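Local coordinates for probable ABC transporter extracellular-binding protein YckB (Bacillus subtilis, PDB 2IEE), which probably serves as the extracellular solute-binding component of an ABC transporter, a membrane-attached lipoprotein of the bacterial solute-binding protein 3 family, at residues Asp85-Val93 and Pro206-Lys214; Arg97-Thr105 and Lys215-Asn225. All blocks are in the same frame, centred on the assembly; numbering follows the deposited sequence.

Interaction 1 of 2, residues Asp85-Val93 and Pro206-Lys214; sequences DAAANDIDV and PNKQALVMK
A87 and V212 form a single antiparallel, hydrogen-bonded bridge in the periplasmic-binding-protein fold, joining strand 86-87 to the end of the long broken strand 197-214. A87 N donates a hydrogen bond to V212 O at 2.8 Å, and V212 N donates one to A87 O. Beyond this pair the backbones part, and one water bonded to N89 N, I91 N and A210 O fills in for direct bonds. They meet again where V93 N reaches K208 O at 2.9 Å, the register having moved by two residues.

Small and branched apolar residues suit the buried end. L211 lays CD1 3.7 Å from the CB of A88, while its CG rests against the methyl of A86. I91 and V212 cross at about a right angle, I91 CD1 meeting V212 CG2 at 3.6 Å, and helix 75-81 packs on V212 through L76.

Polar side chains gather at the other end. Q209 bends at chi2 (69°), which brings its amide beside D92 and D90; K108 NZ makes a salt bridge to D90 OD1 and a hydrogen bond to Q209 OE1. Q209 NE2 is gripped twice: by N207 OD1, tilted from the amide plane, and by D92 OD1 at 2.7 Å, close to that plane and nearly straight along the carboxylate C-O bond.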
loop_
_atom_site.group_PDB
_atom_site.type_symbol
_atom_site.label_atom_id
_atom_site.label_comp_id
_atom_site.label_asym_id
_atom_site.label_seq_id
_atom_site.Cartn_x
_atom_site.Cartn_y
_atom_site.Cartn_z
ATOM N N ASP A 85 -17.028 9.252 -6.538
ATOM C CA ASP A 85 -17.811 8.550 -5.525
ATOM C C ASP A 85 -16.938 7.961 -4.422
ATOM O O ASP A 85 -17.405 7.709 -3.306
ATOM C CB ASP A 85 -18.627 7.423 -6.165
ATOM C CG ASP A 85 -19.579 7.925 -7.235
ATOM O OD1 ASP A 85 -20.291 8.916 -6.984
ATOM O OD2 ASP A 85 -19.624 7.319 -8.323
ATOM N N ALA A 86 -15.666 7.737 -4.729
ATOM C CA ALA A 86 -14.756 7.170 -3.754
ATOM C C ALA A 86 -13.323 7.300 -4.227
ATOM O O ALA A 86 -13.068 7.622 -5.386
ATOM C CB ALA A 86 -15.097 5.700 -3.523
ATOM N N ALA A 87 -12.392 7.053 -3.314
ATOM C CA ALA A 87 -10.971 7.119 -3.625
ATOM C C ALA A 87 -10.310 5.832 -3.130
ATOM O O ALA A 87 -10.514 5.418 -1.984
ATOM C CB ALA A 87 -10.344 8.328 -2.950
ATOM N N ALA A 88 -9.541 5.197 -4.007
ATOM C CA ALA A 88 -8.841 3.957 -3.679
ATOM C C ALA A 88 -7.377 4.177 -4.026
ATOM O O ALA A 88 -6.981 4.077 -5.185
ATOM C CB ALA A 88 -9.407 2.802 -4.496
ATOM N N ASN A 89 -6.567 4.476 -3.022
ATOM C CA ASN A 89 -5.169 4.745 -3.289
ATOM C C ASN A 89 -4.283 4.444 -2.093
ATOM O O ASN A 89 -3.555 5.317 -1.628
ATOM C CB ASN A 89 -5.006 6.215 -3.695
ATOM C CG ASN A 89 -3.687 6.487 -4.403
ATOM O OD1 ASN A 89 -3.051 7.516 -4.176
ATOM N ND2 ASN A 89 -3.281 5.569 -5.280
ATOM N N ASP A 90 -4.362 3.220 -1.582
ATOM C CA ASP A 90 -3.529 2.812 -0.459
ATOM C C ASP A 90 -3.632 3.805 0.708
ATOM O O ASP A 90 -2.643 4.097 1.380
ATOM C CB ASP A 90 -2.077 2.710 -0.945
ATOM C CG ASP A 90 -1.248 1.749 -0.122
ATOM O OD1 ASP A 90 -1.695 0.596 0.085
ATOM O OD2 ASP A 90 -0.142 2.141 0.304
ATOM N N ILE A 91 -4.836 4.312 0.952
ATOM C CA ILE A 91 -5.049 5.279 2.017
ATOM C C ILE A 91 -5.281 4.601 3.365
ATOM O O ILE A 91 -6.200 3.798 3.520
ATOM C CB ILE A 91 -6.241 6.184 1.677
ATOM C CG1 ILE A 91 -6.014 6.816 0.301
ATOM C CG2 ILE A 91 -6.397 7.262 2.734
ATOM C CD1 ILE A 91 -7.192 7.592 -0.230
ATOM N N ASP A 92 -4.441 4.936 4.341
ATOM C CA ASP A 92 -4.552 4.334 5.661
ATOM C C ASP A 92 -5.810 4.762 6.395
ATOM O O ASP A 92 -6.314 5.876 6.219
ATOM C CB ASP A 92 -3.341 4.685 6.538
ATOM C CG ASP A 92 -2.016 4.261 5.923
ATOM O OD1 ASP A 92 -1.954 3.179 5.302
ATOM O OD2 ASP A 92 -1.026 5.010 6.077
ATOM N N VAL A 93 -6.327 3.852 7.207
ATOM C CA VAL A 93 -7.493 4.147 8.013
ATOM C C VAL A 93 -6.896 4.785 9.260
ATOM O O VAL A 93 -6.021 4.197 9.890
ATOM C CB VAL A 93 -8.238 2.864 8.436
ATOM C CG1 VAL A 93 -9.431 3.227 9.306
ATOM C CG2 VAL A 93 -8.682 2.089 7.210
ATOM N N PRO A 206 2.137 -0.294 12.388
ATOM C CA PRO A 206 1.115 -1.091 11.705
ATOM C C PRO A 206 0.157 -0.159 10.956
ATOM O O PRO A 206 -0.012 0.996 11.337
ATOM C CB PRO A 206 0.434 -1.830 12.852
ATOM C CG PRO A 206 0.538 -0.846 13.986
ATOM C CD PRO A 206 1.968 -0.357 13.850
ATOM N N ASN A 207 -0.457 -0.660 9.889
ATOM C CA ASN A 207 -1.375 0.146 9.095
ATOM C C ASN A 207 -2.323 -0.727 8.286
ATOM O O ASN A 207 -2.055 -1.911 8.065
ATOM C CB ASN A 207 -0.578 1.068 8.154
ATOM C CG ASN A 207 0.370 0.296 7.221
ATOM O OD1 ASN A 207 -0.057 -0.337 6.248
ATOM N ND2 ASN A 207 1.659 0.351 7.519
ATOM N N LYS A 208 -3.438 -0.141 7.866
ATOM C CA LYS A 208 -4.434 -0.835 7.064
ATOM C C LYS A 208 -5.059 0.148 6.087
ATOM O O LYS A 208 -5.178 1.341 6.384
ATOM C CB LYS A 208 -5.514 -1.460 7.955
ATOM C CG LYS A 208 -6.261 -0.499 8.873
ATOM C CD LYS A 208 -7.139 -1.291 9.845
ATOM C CE LYS A 208 -7.778 -0.411 10.914
ATOM N NZ LYS A 208 -8.578 -1.230 11.877
ATOM N N GLN A 209 -5.446 -0.353 4.917
ATOM C CA GLN A 209 -6.043 0.483 3.884
ATOM C C GLN A 209 -7.458 0.040 3.519
ATOM O O GLN A 209 -7.810 -1.142 3.609
ATOM C CB GLN A 209 -5.170 0.479 2.625
ATOM C CG GLN A 209 -3.759 0.986 2.834
ATOM C CD GLN A 209 -2.926 0.052 3.686
ATOM O OE1 GLN A 209 -2.826 -1.135 3.396
ATOM N NE2 GLN A 209 -2.315 0.588 4.735
ATOM N N ALA A 210 -8.266 1.003 3.095
ATOM C CA ALA A 210 -9.647 0.726 2.731
ATOM C C ALA A 210 -10.140 1.764 1.744
ATOM O O ALA A 210 -9.449 2.749 1.474
ATOM C CB ALA A 210 -10.531 0.746 3.988
ATOM N N LEU A 211 -11.341 1.547 1.216
ATOM C CA LEU A 211 -11.937 2.475 0.268
ATOM C C LEU A 211 -12.458 3.709 1.002
ATOM O O LEU A 211 -13.125 3.596 2.035
ATOM C CB LEU A 211 -13.084 1.801 -0.479
ATOM C CG LEU A 211 -13.677 2.634 -1.616
ATOM C CD1 LEU A 211 -12.672 2.723 -2.772
ATOM C CD2 LEU A 211 -14.991 2.004 -2.076
ATOM N N VAL A 212 -12.162 4.882 0.459
ATOM C CA VAL A 212 -12.582 6.138 1.074
ATOM C C VAL A 212 -13.760 6.782 0.349
ATOM O O VAL A 212 -13.736 6.955 -0.871
ATOM C CB VAL A 212 -11.423 7.161 1.090
ATOM C CG1 VAL A 212 -11.785 8.338 1.970
ATOM C CG2 VAL A 212 -10.137 6.496 1.575
HETATM N N MSE A 213 -14.800 7.124 1.097
HETATM C CA MSE A 213 -15.952 7.779 0.500
HETATM C C MSE A 213 -16.558 8.824 1.429
HETATM O O MSE A 213 -16.231 8.885 2.619
HETATM C CB MSE A 213 -16.994 6.741 0.041
HETATM C CG MSE A 213 -17.361 5.664 1.042
HETATM SE SE MSE A 213 -17.840 3.931 0.232
HETATM C CE MSE A 213 -16.723 2.834 1.366
ATOM N N LYS A 214 -17.408 9.677 0.866
ATOM C CA LYS A 214 -18.059 10.741 1.626
ATOM C C LYS A 214 -18.731 10.112 2.840
ATOM O O LYS A 214 -19.472 9.144 2.709
ATOM C CB LYS A 214 -19.091 11.438 0.732
ATOM C CG LYS A 214 -19.510 12.828 1.175
ATOM C CD LYS A 214 -20.465 13.427 0.147
ATOM C CE LYS A 214 -20.954 14.806 0.550
ATOM N NZ LYS A 214 -22.004 15.301 -0.396
HETATM O O HOH W 1 -18.736 9.427 -1.554
HETATM O O HOH W 2 -7.309 3.425 -0.433
HETATM O O HOH W 3 -3.750 2.683 8.922
#

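Interaction 2 of 2, residues Arg97-Thr105 and Lys215-Asn225; sequences REEKFAFST and KSNAALQKKMN
T105 N donates to the side-chain OD1 of N225 at 2.9 Å, approaching from above the plane of the amide and well off its C=O direction, with a C=O...N angle of 115°. N225 suits this place because one amide can serve both ways: while OD1 accepts, ND2 donates a hydrogen bond to a water that in turn donates to F103 O. A second water joins T105 OG1 to N225 O. An alanine in place of N225 would probably leave T105 N without this acceptor and the water on F103 O without its amide donor.

Farther along, K215 stretches its flexible chain beside the 98-101 backbone. With CG anti to the backbone N (chi1 -167°), the extended aliphatic part is directed alongside that backbone, CD lying 3.4 Å from E99 O, and a bend at chi4 turns NZ to a weak bond with E98 O.

Between these ends sits A102, whose methyl meets K215 CA at 3.5 Å, with the Q221 chain beside it; a side chain this small lets the loop at K215 come close. The arrangement is a strand-to-helix connection of the solute-binding fold: edge strand 101-103 lies against the loop leading from strand 197-214 into helix 218-234.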
loop_
_atom_site.group_PDB
_atom_site.type_symbol
_atom_site.label_atom_id
_atom_site.label_comp_id
_atom_site.label_asym_id
_atom_site.label_seq_id
_atom_site.Cartn_x
_atom_site.Cartn_y
_atom_site.Cartn_z
ATOM N N ARG A 97 -9.039 10.676 9.956
ATOM C CA ARG A 97 -9.760 10.562 8.694
ATOM C C ARG A 97 -11.161 9.998 8.861
ATOM O O ARG A 97 -12.069 10.365 8.122
ATOM C CB ARG A 97 -8.976 9.687 7.717
ATOM C CG ARG A 97 -7.693 10.327 7.236
ATOM C CD ARG A 97 -6.880 9.378 6.378
ATOM N NE ARG A 97 -5.689 10.033 5.856
ATOM C CZ ARG A 97 -4.642 9.393 5.348
ATOM N NH1 ARG A 97 -4.633 8.066 5.294
ATOM N NH2 ARG A 97 -3.602 10.082 4.901
ATOM N N GLU A 98 -11.337 9.112 9.836
ATOM C CA GLU A 98 -12.635 8.491 10.084
ATOM C C GLU A 98 -13.727 9.463 10.524
ATOM O O GLU A 98 -14.912 9.134 10.466
ATOM C CB GLU A 98 -12.500 7.384 11.129
ATOM C CG GLU A 98 -11.732 6.169 10.653
ATOM C CD GLU A 98 -11.703 5.065 11.690
ATOM O OE1 GLU A 98 -11.261 5.325 12.825
ATOM O OE2 GLU A 98 -12.127 3.936 11.371
ATOM N N GLU A 99 -13.341 10.649 10.977
ATOM C CA GLU A 99 -14.330 11.632 11.399
ATOM C C GLU A 99 -14.734 12.507 10.224
ATOM O O GLU A 99 -15.760 13.186 10.270
ATOM C CB GLU A 99 -13.779 12.500 12.535
ATOM C CG GLU A 99 -14.206 12.031 13.919
ATOM C CD GLU A 99 -13.878 10.569 14.167
ATOM O OE1 GLU A 99 -12.686 10.249 14.375
ATOM O OE2 GLU A 99 -14.812 9.737 14.144
ATOM N N LYS A 100 -13.925 12.471 9.168
ATOM C CA LYS A 100 -14.173 13.265 7.971
ATOM C C LYS A 100 -14.715 12.439 6.804
ATOM O O LYS A 100 -15.357 12.978 5.908
ATOM C CB LYS A 100 -12.883 13.958 7.521
ATOM C CG LYS A 100 -12.236 14.884 8.544
ATOM C CD LYS A 100 -10.980 15.527 7.951
ATOM C CE LYS A 100 -10.349 16.552 8.886
ATOM N NZ LYS A 100 -9.738 15.934 10.094
ATOM N N PHE A 101 -14.458 11.137 6.811
ATOM C CA PHE A 101 -14.908 10.271 5.720
ATOM C C PHE A 101 -15.475 8.938 6.188
ATOM O O PHE A 101 -15.411 8.591 7.366
ATOM C CB PHE A 101 -13.741 9.971 4.781
ATOM C CG PHE A 101 -13.140 11.184 4.147
ATOM C CD1 PHE A 101 -13.770 11.807 3.076
ATOM C CD2 PHE A 101 -11.932 11.698 4.609
ATOM C CE1 PHE A 101 -13.205 12.929 2.465
ATOM C CE2 PHE A 101 -11.357 12.818 4.009
ATOM C CZ PHE A 101 -11.999 13.433 2.933
ATOM N N ALA A 102 -16.020 8.187 5.240
ATOM C CA ALA A 102 -16.557 6.866 5.528
ATOM C C ALA A 102 -15.655 5.851 4.830
ATOM O O ALA A 102 -15.498 5.883 3.611
ATOM C CB ALA A 102 -17.970 6.746 5.005
ATOM N N PHE A 103 -15.056 4.961 5.608
ATOM C CA PHE A 103 -14.181 3.933 5.059
ATOM C C PHE A 103 -14.929 2.617 4.917
ATOM O O PHE A 103 -15.894 2.355 5.634
ATOM C CB PHE A 103 -12.994 3.684 5.989
ATOM C CG PHE A 103 -11.905 4.701 5.885
ATOM C CD1 PHE A 103 -10.967 4.628 4.864
ATOM C CD2 PHE A 103 -11.777 5.697 6.845
ATOM C CE1 PHE A 103 -9.907 5.529 4.806
ATOM C CE2 PHE A 103 -10.727 6.605 6.800
ATOM C CZ PHE A 103 -9.787 6.518 5.777
ATOM N N SER A 104 -14.473 1.787 3.989
ATOM C CA SER A 104 -15.058 0.470 3.817
ATOM C C SER A 104 -14.271 -0.354 4.829
ATOM O O SER A 104 -13.363 0.168 5.473
ATOM C CB SER A 104 -14.776 -0.068 2.417
ATOM O OG SER A 104 -13.378 -0.268 2.220
ATOM N N THR A 105 -14.619 -1.624 4.990
ATOM C CA THR A 105 -13.856 -2.468 5.889
ATOM C C THR A 105 -12.492 -2.519 5.199
ATOM O O THR A 105 -12.402 -2.328 3.987
ATOM C CB THR A 105 -14.460 -3.880 5.988
ATOM O OG1 THR A 105 -14.811 -4.343 4.678
ATOM C CG2 THR A 105 -15.711 -3.866 6.871
ATOM N N LYS A 215 -18.471 10.664 4.021
ATOM C CA LYS A 215 -19.028 10.125 5.260
ATOM C C LYS A 215 -20.559 10.046 5.292
ATOM O O LYS A 215 -21.126 9.234 6.025
ATOM C CB LYS A 215 -18.506 10.930 6.454
ATOM C CG LYS A 215 -18.755 10.271 7.802
ATOM C CD LYS A 215 -17.870 10.871 8.883
ATOM C CE LYS A 215 -18.244 10.341 10.260
ATOM N NZ LYS A 215 -18.250 8.855 10.307
ATOM N N SER A 216 -21.226 10.877 4.495
ATOM C CA SER A 216 -22.684 10.859 4.442
ATOM C C SER A 216 -23.180 9.710 3.564
ATOM O O SER A 216 -24.357 9.346 3.614
ATOM C CB SER A 216 -23.212 12.184 3.890
ATOM O OG SER A 216 -22.695 12.429 2.592
ATOM N N ASN A 217 -22.281 9.138 2.767
ATOM C CA ASN A 217 -22.631 8.037 1.865
ATOM C C ASN A 217 -22.678 6.693 2.574
ATOM O O ASN A 217 -22.056 5.724 2.133
ATOM C CB ASN A 217 -21.629 7.960 0.706
ATOM C CG ASN A 217 -22.140 8.643 -0.550
ATOM O OD1 ASN A 217 -23.224 9.230 -0.554
ATOM N ND2 ASN A 217 -21.361 8.570 -1.622
ATOM N N ALA A 218 -23.424 6.635 3.671
ATOM C CA ALA A 218 -23.545 5.412 4.454
ATOM C C ALA A 218 -24.134 4.244 3.662
ATOM O O ALA A 218 -23.779 3.090 3.901
ATOM C CB ALA A 218 -24.392 5.679 5.695
ATOM N N ALA A 219 -25.038 4.544 2.731
ATOM C CA ALA A 219 -25.663 3.506 1.915
ATOM C C ALA A 219 -24.618 2.842 1.016
ATOM O O ALA A 219 -24.559 1.619 0.924
ATOM C CB ALA A 219 -26.792 4.105 1.071
ATOM N N LEU A 220 -23.803 3.652 0.349
ATOM C CA LEU A 220 -22.749 3.126 -0.512
ATOM C C LEU A 220 -21.777 2.322 0.347
ATOM O O LEU A 220 -21.364 1.218 -0.022
ATOM C CB LEU A 220 -21.995 4.269 -1.199
ATOM C CG LEU A 220 -20.745 3.897 -2.010
ATOM C CD1 LEU A 220 -21.105 2.935 -3.128
ATOM C CD2 LEU A 220 -20.131 5.166 -2.584
ATOM N N GLN A 221 -21.424 2.883 1.501
ATOM C CA GLN A 221 -20.502 2.231 2.431
ATOM C C GLN A 221 -20.963 0.821 2.800
ATOM O O GLN A 221 -20.171 -0.126 2.777
ATOM C CB GLN A 221 -20.370 3.057 3.711
ATOM C CG GLN A 221 -19.250 2.605 4.614
ATOM C CD GLN A 221 -19.272 3.304 5.952
ATOM O OE1 GLN A 221 -18.293 3.277 6.699
ATOM N NE2 GLN A 221 -20.401 3.929 6.271
ATOM N N LYS A 222 -22.244 0.682 3.142
ATOM C CA LYS A 222 -22.789 -0.618 3.524
ATOM C C LYS A 222 -22.790 -1.607 2.356
ATOM O O LYS A 222 -22.489 -2.787 2.524
ATOM C CB LYS A 222 -24.209 -0.453 4.073
ATOM C CG LYS A 222 -24.757 -1.705 4.750
ATOM C CD LYS A 222 -26.172 -1.503 5.281
ATOM C CE LYS A 222 -26.638 -2.726 6.068
ATOM N NZ LYS A 222 -26.525 -3.983 5.267
ATOM N N LYS A 223 -23.123 -1.120 1.166
ATOM C CA LYS A 223 -23.151 -1.971 -0.019
ATOM C C LYS A 223 -21.753 -2.468 -0.382
ATOM O O LYS A 223 -21.565 -3.647 -0.695
ATOM C CB LYS A 223 -23.776 -1.209 -1.190
ATOM C CG LYS A 223 -25.294 -1.104 -1.099
ATOM C CD LYS A 223 -25.918 -2.470 -1.342
ATOM C CE LYS A 223 -27.426 -2.429 -1.270
ATOM N NZ LYS A 223 -28.016 -3.751 -1.635
HETATM N N MSE A 224 -20.775 -1.568 -0.343
HETATM C CA MSE A 224 -19.394 -1.932 -0.649
HETATM C C MSE A 224 -18.909 -3.000 0.325
HETATM O O MSE A 224 -18.307 -3.995 -0.083
HETATM C CB MSE A 224 -18.477 -0.710 -0.553
HETATM C CG MSE A 224 -18.319 0.076 -1.841
HETATM SE SE MSE A 224 -17.442 -0.964 -3.235
HETATM C CE MSE A 224 -18.704 -0.647 -4.645
ATOM N N ASN A 225 -19.173 -2.792 1.614
ATOM C CA ASN A 225 -18.754 -3.751 2.635
ATOM C C ASN A 225 -19.424 -5.105 2.419
ATOM O O ASN A 225 -18.827 -6.152 2.677
ATOM C CB ASN A 225 -19.080 -3.228 4.036
ATOM C CG ASN A 225 -18.155 -2.097 4.469
ATOM O OD1 ASN A 225 -17.246 -1.703 3.734
ATOM N ND2 ASN A 225 -18.381 -1.576 5.669
HETATM O O HOH W 4 -16.889 0.267 7.051
HETATM O O HOH W 5 -16.930 -5.858 4.729
#

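In the fold
Interactions 1 and 2 have centres about 10 Å apart and meet at strand 197-214, which lies in interaction 1, pairs with edge strand 101-103 of interaction 2 in the mixed sheet and leads into 215-225. Their segments alternate along the chain: 85-93 and 97-105 come first, then, after about a hundred residues, 206-214 and 215-225, so the returning chain meets both earlier segments in turn. They also touch directly, M213 O facing A102 N and L211 N facing S104 OG in probable hydrogen bonds. Together they tie the late strand and helix 218-234 back onto early parts of the chain, consistent with solute-binding proteins in which the late chain returns to pack on the lobe formed by its early part.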